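Local structure of DyP-type peroxidase (Thermobifida cellulosilytica, 4GS1) at residues A74-L77 with R78-E82; A232-W235 with M236-G239; Q361-A364 with L365-Y368. The protein probably uses heme and hydrogen peroxide to oxidise dyes and other organic substrates, as a DyP-type peroxidase. All coordinates share one frame; numbering follows the deposited sequence.

Contact 1. Residues A74-L77 with R78-E82; sequences ATAL and RTWAE
Trp-80 lies one turn after Ala-76 on helix 66-90, the long alpha-helix that links strands 50-58 and 106-111 as the first beta-alpha-beta crossover of a ferredoxin-like domain. Its backbone N gives an almost straight bond to Ala-76 O (N-H...O 173°). The side chain leaves with CG beside its own backbone N (chi1 -73°), which turns the indole back over the preceding turn. From the root outward, CB passes Ala-76 O at 3.6 Å and CG comes to 3.5 Å from Ala-76 O. CE3 is still only 3.7 Å from Ala-76 O, so the carbonyl oxygen sits over one ring face, offset toward the rim. Farther out, CZ3 meets the methyl Ala-76 CB at 4.3 Å over a face. On the other flank of the indole, NE1 hydrogen-bonds to Leu-168 O of helix 158-172, fixing the rotation of the ring, while Phe-56, Ile-109, Leu-149 and Leu-151 receive it on the beta-sheet. Leu-77 joins this apolar side by packing on Ile-109, Ile-111 and Leu-149.

The flank bearing Thr-75 and Thr-79 is polar. Thr-79 OG1 donates to Thr-75 O at 2.7 Å, and Thr-79 N donates to Thr-75 O at 3.0 Å; the two grip that oxygen from opposite faces of its carbonyl plane, and the OG1 bond alone ties the hydroxyl to the helix backbone. Thr-75 OG1 in turn is hydrogen-bonded to Glu-71 O, one turn earlier.

Arg-78 folds back toward the start of the segment. CB is 3.3 Å from Ala-74 O, and a bend at chi3 (-29°) returns the guanidinium above that carbonyl, placing Arg-78 NH2 4.1 Å from Ala-74 O.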
# COMPACT_ATOMS: atom_id res chain seq x y z
N ALA B 74 8.49 12.54 27.27
CA ALA B 74 8.74 11.38 28.11
C ALA B 74 7.62 10.35 27.98
O ALA B 74 7.88 9.16 27.81
CB ALA B 74 8.90 11.79 29.56
N THR B 75 6.38 10.83 28.07
CA THR B 75 5.21 9.97 27.98
C THR B 75 5.16 9.21 26.65
O THR B 75 4.97 7.99 26.62
CB THR B 75 3.91 10.78 28.12
OG1 THR B 75 3.82 11.31 29.45
CG2 THR B 75 2.70 9.91 27.85
N ALA B 76 5.33 9.94 25.55
CA ALA B 76 5.24 9.33 24.23
C ALA B 76 6.36 8.33 24.00
O ALA B 76 6.13 7.20 23.57
CB ALA B 76 5.25 10.40 23.15
N LEU B 77 7.59 8.76 24.26
CA LEU B 77 8.76 7.91 24.00
C LEU B 77 8.74 6.62 24.84
O LEU B 77 9.05 5.54 24.32
CB LEU B 77 10.05 8.70 24.22
CG LEU B 77 10.34 9.82 23.22
CD1 LEU B 77 11.43 10.74 23.74
CD2 LEU B 77 10.74 9.27 21.85
N ARG B 78 8.38 6.73 26.12
CA ARG B 78 8.29 5.55 26.98
C ARG B 78 7.18 4.61 26.52
O ARG B 78 7.37 3.40 26.46
CB ARG B 78 8.06 5.93 28.45
CG ARG B 78 8.07 4.70 29.38
CD ARG B 78 7.36 4.93 30.71
NE ARG B 78 7.40 6.33 31.14
CZ ARG B 78 6.34 7.13 31.15
NH1 ARG B 78 5.15 6.68 30.76
NH2 ARG B 78 6.46 8.39 31.54
N THR B 79 6.03 5.18 26.19
CA THR B 79 4.89 4.38 25.76
C THR B 79 5.21 3.60 24.49
O THR B 79 4.95 2.39 24.42
CB THR B 79 3.64 5.25 25.57
OG1 THR B 79 3.29 5.84 26.83
CG2 THR B 79 2.48 4.42 25.06
N TRP B 80 5.77 4.27 23.49
CA TRP B 80 6.14 3.58 22.25
C TRP B 80 7.20 2.51 22.51
O TRP B 80 7.16 1.44 21.92
CB TRP B 80 6.66 4.57 21.20
CG TRP B 80 5.60 5.44 20.56
CD1 TRP B 80 4.27 5.13 20.35
CD2 TRP B 80 5.79 6.76 20.05
NE1 TRP B 80 3.64 6.19 19.73
CE2 TRP B 80 4.55 7.20 19.53
CE3 TRP B 80 6.90 7.61 19.95
CZ2 TRP B 80 4.39 8.46 18.94
CZ3 TRP B 80 6.74 8.86 19.38
CH2 TRP B 80 5.49 9.28 18.88
N ALA B 81 8.14 2.79 23.40
CA ALA B 81 9.18 1.81 23.71
C ALA B 81 8.58 0.58 24.38
O ALA B 81 8.98 -0.55 24.09
CB ALA B 81 10.26 2.42 24.58
N GLU B 82 7.62 0.79 25.28
CA GLU B 82 6.94 -0.33 25.94
C GLU B 82 6.18 -1.20 24.94
O GLU B 82 6.24 -2.43 25.00
CB GLU B 82 5.99 0.18 27.03
CG GLU B 82 6.72 0.76 28.23
CD GLU B 82 5.79 1.48 29.19
OE1 GLU B 82 4.62 1.74 28.82
OE2 GLU B 82 6.23 1.79 30.32

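Contact 2. Residues A232-W235 with M236-G239; sequences AHAW and MDGG
Trp-235 and Met-236 form a Met-aromatic pair where a 3-10 segment that includes 232-235 passes into the type II beta turn 236-239, just ahead of strand 240-249. The aromatic contact has a CH-pi part: Met-236 CG stands 3.6 Å from the centroid of the Trp-235 six-membered ring, only 9° off its normal. The sulfur follows more obliquely, Met-236 SD lying 4.3 Å from the same centroid and 33° off the normal, where the bend at chi2 puts it. Ala-232 O lies in plane at the indole edge, NE1 donates to Arg-124 O outside the segments, and Ala-378 and Leu-392 touch the side chain.

Among hydrogen bonds, Met-236 N to His-233 O is weak at 3.3 Å, whereas Asp-237 N to Ala-234 O is shorter at 3.0 Å but approaches from above the carbonyl plane, 66° out of it. Asp-237 OD1 is held by Ala-228 N, which steadies the carboxylate as its other oxygen, OD2, rests 3.6 Å from the methyl Ala-234 CB.

Glycine suits the third and fourth positions of the turn: a side chain at Gly-238 would jam against the carbonyl of Asp-237, and one at Gly-239 would strike Met-236 CE. A water ties the two turns together, donating to Trp-235 O at 2.9 Å and to Asp-237 O at 2.7 Å.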
# COMPACT_ATOMS: atom_id res chain seq x y z
N ALA B 232 26.59 17.35 26.89
CA ALA B 232 25.18 17.67 26.73
C ALA B 232 24.61 17.10 25.43
O ALA B 232 23.38 17.00 25.27
CB ALA B 232 24.97 19.18 26.78
N HIS B 233 25.50 16.72 24.51
CA HIS B 233 25.11 16.15 23.22
C HIS B 233 25.28 14.63 23.18
O HIS B 233 24.97 13.99 22.17
CB HIS B 233 25.97 16.76 22.09
CG HIS B 233 25.84 18.24 21.95
ND1 HIS B 233 26.69 18.99 21.16
CD2 HIS B 233 24.96 19.12 22.49
CE1 HIS B 233 26.34 20.26 21.21
NE2 HIS B 233 25.29 20.37 22.02
N ALA B 234 25.79 14.05 24.26
CA ALA B 234 26.17 12.63 24.27
C ALA B 234 25.00 11.64 24.26
O ALA B 234 25.22 10.44 24.10
CB ALA B 234 27.12 12.34 25.44
N TRP B 235 23.77 12.13 24.42
CA TRP B 235 22.60 11.26 24.32
C TRP B 235 22.49 10.61 22.95
O TRP B 235 21.78 9.61 22.79
CB TRP B 235 21.31 12.02 24.67
CG TRP B 235 20.97 13.15 23.73
CD1 TRP B 235 21.46 14.42 23.78
CD2 TRP B 235 20.05 13.11 22.63
NE1 TRP B 235 20.91 15.18 22.77
CE2 TRP B 235 20.04 14.40 22.05
CE3 TRP B 235 19.23 12.12 22.09
CZ2 TRP B 235 19.24 14.72 20.94
CZ3 TRP B 235 18.44 12.43 20.98
CH2 TRP B 235 18.45 13.72 20.43
N MET B 236 23.17 11.18 21.96
CA MET B 236 23.16 10.62 20.60
C MET B 236 24.39 9.76 20.28
O MET B 236 24.50 9.25 19.17
CB MET B 236 23.01 11.72 19.53
CG MET B 236 21.56 12.01 19.14
SD MET B 236 20.67 10.55 18.59
CE MET B 236 21.47 10.23 17.02
N ASP B 237 25.30 9.60 21.23
CA ASP B 237 26.43 8.69 21.04
C ASP B 237 25.93 7.29 20.67
O ASP B 237 25.11 6.71 21.37
CB ASP B 237 27.29 8.59 22.31
CG ASP B 237 28.09 9.86 22.59
OD1 ASP B 237 27.88 10.87 21.89
OD2 ASP B 237 28.91 9.84 23.54
N GLY B 238 26.42 6.76 19.55
CA GLY B 238 26.02 5.43 19.11
C GLY B 238 24.69 5.39 18.36
O GLY B 238 24.28 4.33 17.88
N GLY B 239 24.02 6.54 18.26
CA GLY B 239 22.75 6.61 17.54
C GLY B 239 22.98 6.77 16.04
O GLY B 239 24.11 6.70 15.57
O HOH W 1 22.45 7.29 21.25

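Contact 3. Residues Q361-A364 with L365-Y368; sequences QGDA and LNRY. With HEM (protoporphyrin IX containing Fe), chain F.
Asp-363 holds CG anti to its own backbone N (chi1 -178°), Leu-365 does likewise (chi1 -166°), and the two side chains lie side by side, pointing the same way. Asp-363 OD1 accepts a hydrogen bond from Leu-365 N at 3.0 Å, an Asx turn in which the N-H comes from above the carboxylate plane, 71° out of it. Backbone bonds continue the turn: Asn-366 N reaches Asp-363 O at 2.9 Å, and a weak bond joins Arg-367 N to Ala-364 O. A water donates to both Asp-363 OD2 (2.7 Å) and Asn-366 OD1, while Asn-366 ND2 is tied to Leu-358 O. Two more waters, on Gly-362 O and Ala-364 O, meet Arg-367 NH2. With an alanine at Asp-363 the carboxylate is gone, and Leu-365 N and His-303 ND1 would probably both lose their acceptor. Leu-365 CD2 lies 3.5 Å from heme C2B, packing its methyl against the macrocycle. The bond from Asp-363 OD2 to His-303 ND1 is consistent with the Asp-His pair on the proximal side of the heme pocket in DyP-type peroxidases.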
# COMPACT_ATOMS: atom_id res chain seq x y z
N GLN B 361 25.55 20.28 -9.43
CA GLN B 361 26.26 19.78 -10.60
C GLN B 361 25.33 19.22 -11.67
O GLN B 361 25.79 18.65 -12.66
CB GLN B 361 27.34 18.77 -10.20
CG GLN B 361 28.33 19.34 -9.19
CD GLN B 361 29.38 18.34 -8.77
OE1 GLN B 361 29.48 17.98 -7.59
NE2 GLN B 361 30.19 17.88 -9.72
N GLY B 362 24.02 19.38 -11.47
CA GLY B 362 23.05 19.09 -12.52
C GLY B 362 22.79 17.63 -12.85
O GLY B 362 22.76 17.26 -14.03
N ASP B 363 22.60 16.82 -11.82
CA ASP B 363 22.22 15.42 -11.96
C ASP B 363 21.10 15.29 -12.98
O ASP B 363 20.08 15.95 -12.86
CB ASP B 363 21.76 14.93 -10.58
CG ASP B 363 21.38 13.46 -10.55
OD1 ASP B 363 21.50 12.73 -11.56
OD2 ASP B 363 20.95 13.01 -9.46
N ALA B 364 21.30 14.45 -13.99
CA ALA B 364 20.27 14.21 -15.01
C ALA B 364 18.97 13.72 -14.39
O ALA B 364 17.89 13.95 -14.94
CB ALA B 364 20.79 13.20 -16.04
N LEU B 365 19.07 13.05 -13.24
CA LEU B 365 17.87 12.56 -12.55
C LEU B 365 17.01 13.69 -12.00
O LEU B 365 15.82 13.50 -11.73
CB LEU B 365 18.29 11.62 -11.42
CG LEU B 365 17.24 10.74 -10.76
CD1 LEU B 365 16.53 9.84 -11.79
CD2 LEU B 365 17.93 9.89 -9.68
N ASN B 366 17.58 14.89 -11.85
CA ASN B 366 16.81 16.02 -11.33
C ASN B 366 15.56 16.28 -12.16
O ASN B 366 14.50 16.64 -11.63
CB ASN B 366 17.65 17.31 -11.30
CG ASN B 366 18.71 17.31 -10.20
OD1 ASN B 366 18.65 16.52 -9.26
ND2 ASN B 366 19.68 18.22 -10.32
N ARG B 367 15.67 16.11 -13.47
CA ARG B 367 14.57 16.44 -14.36
C ARG B 367 13.45 15.41 -14.33
O ARG B 367 12.39 15.63 -14.92
CB ARG B 367 15.07 16.65 -15.80
CG ARG B 367 16.17 17.69 -15.90
CD ARG B 367 16.42 18.13 -17.33
NE ARG B 367 17.41 19.21 -17.39
CZ ARG B 367 18.72 19.01 -17.44
NH1 ARG B 367 19.55 20.04 -17.48
NH2 ARG B 367 19.20 17.77 -17.43
N TYR B 368 13.67 14.30 -13.62
CA TYR B 368 12.68 13.23 -13.56
C TYR B 368 12.14 13.00 -12.17
O TYR B 368 11.42 12.03 -11.93
CB TYR B 368 13.25 11.93 -14.14
CG TYR B 368 13.59 12.09 -15.60
CD1 TYR B 368 12.61 11.99 -16.58
CD2 TYR B 368 14.89 12.34 -16.01
CE1 TYR B 368 12.92 12.15 -17.93
CE2 TYR B 368 15.21 12.51 -17.35
CZ TYR B 368 14.21 12.41 -18.30
OH TYR B 368 14.52 12.57 -19.64
CHA HEM F . 23.01 5.31 -6.31
CHB HEM F . 18.44 5.81 -7.81
CHC HEM F . 17.91 9.77 -5.05
CHD HEM F . 22.36 9.05 -3.22
C1A HEM F . 21.83 5.13 -6.96
C2A HEM F . 21.58 4.09 -7.94
C3A HEM F . 20.31 4.24 -8.35
C4A HEM F . 19.73 5.35 -7.65
CMA HEM F . 19.57 3.37 -9.40
CAA HEM F . 22.62 3.04 -8.40
CBA HEM F . 22.52 1.73 -7.58
CGA HEM F . 23.00 1.90 -6.17
O1A HEM F . 24.25 1.95 -5.95
O2A HEM F . 22.14 1.95 -5.25
C1B HEM F . 17.91 6.93 -7.21
C2B HEM F . 16.59 7.47 -7.47
C3B HEM F . 16.44 8.57 -6.72
C4B HEM F . 17.66 8.76 -5.95
CMB HEM F . 15.61 6.84 -8.48
CAB HEM F . 15.22 9.52 -6.61
CBB HEM F . 13.96 9.13 -6.90
C1C HEM F . 19.08 9.92 -4.32
C2C HEM F . 19.36 10.98 -3.36
C3C HEM F . 20.59 10.77 -2.84
C4C HEM F . 21.12 9.59 -3.48
CMC HEM F . 18.37 12.11 -2.99
CAC HEM F . 21.41 11.57 -1.79
CBC HEM F . 21.21 12.85 -1.48
C1D HEM F . 22.91 7.98 -3.86
C2D HEM F . 24.21 7.43 -3.55
C3D HEM F . 24.42 6.28 -4.52
C4D HEM F . 23.22 6.22 -5.32
CMD HEM F . 25.21 7.90 -2.47
CAD HEM F . 25.65 5.36 -4.59
CBD HEM F . 26.76 6.06 -5.38
CGD HEM F . 27.97 5.14 -5.40
O1D HEM F . 28.13 4.37 -6.38
O2D HEM F . 28.75 5.16 -4.41
NA HEM F . 20.68 5.89 -6.79
NB HEM F . 18.54 7.74 -6.28
NC HEM F . 20.18 9.09 -4.38
ND HEM F . 22.35 7.24 -4.91
FE HEM F . 20.49 7.55 -5.66
O HOH W 2 21.88 17.32 -16.60
O HOH W 3 18.78 13.97 -8.16
O HOH W 4 17.92 15.12 -17.48

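From the N terminus, contact 1 comes first, within helix 66-90 of the N-terminal DyP-type half; it closes no loop, and its Leu-77 and Trp-80 pack on strands 106-111 and 149-155. Contact 2 follows in the C-terminal DyP-type half, closing the turn that feeds strand 240-249; through Arg-124 and Ala-378 it joins a loop of the N-terminal half to edge strand 369-379. Contact 3 turns the chain from helix 351-360 into that same strand, beside the heme. All three are local and in series, neither nested nor crossing. Contacts 1 and 2 have centres 19 Å apart, whereas contact 3 lies across the chain's centre from contact 1, their centres 41 Å apart.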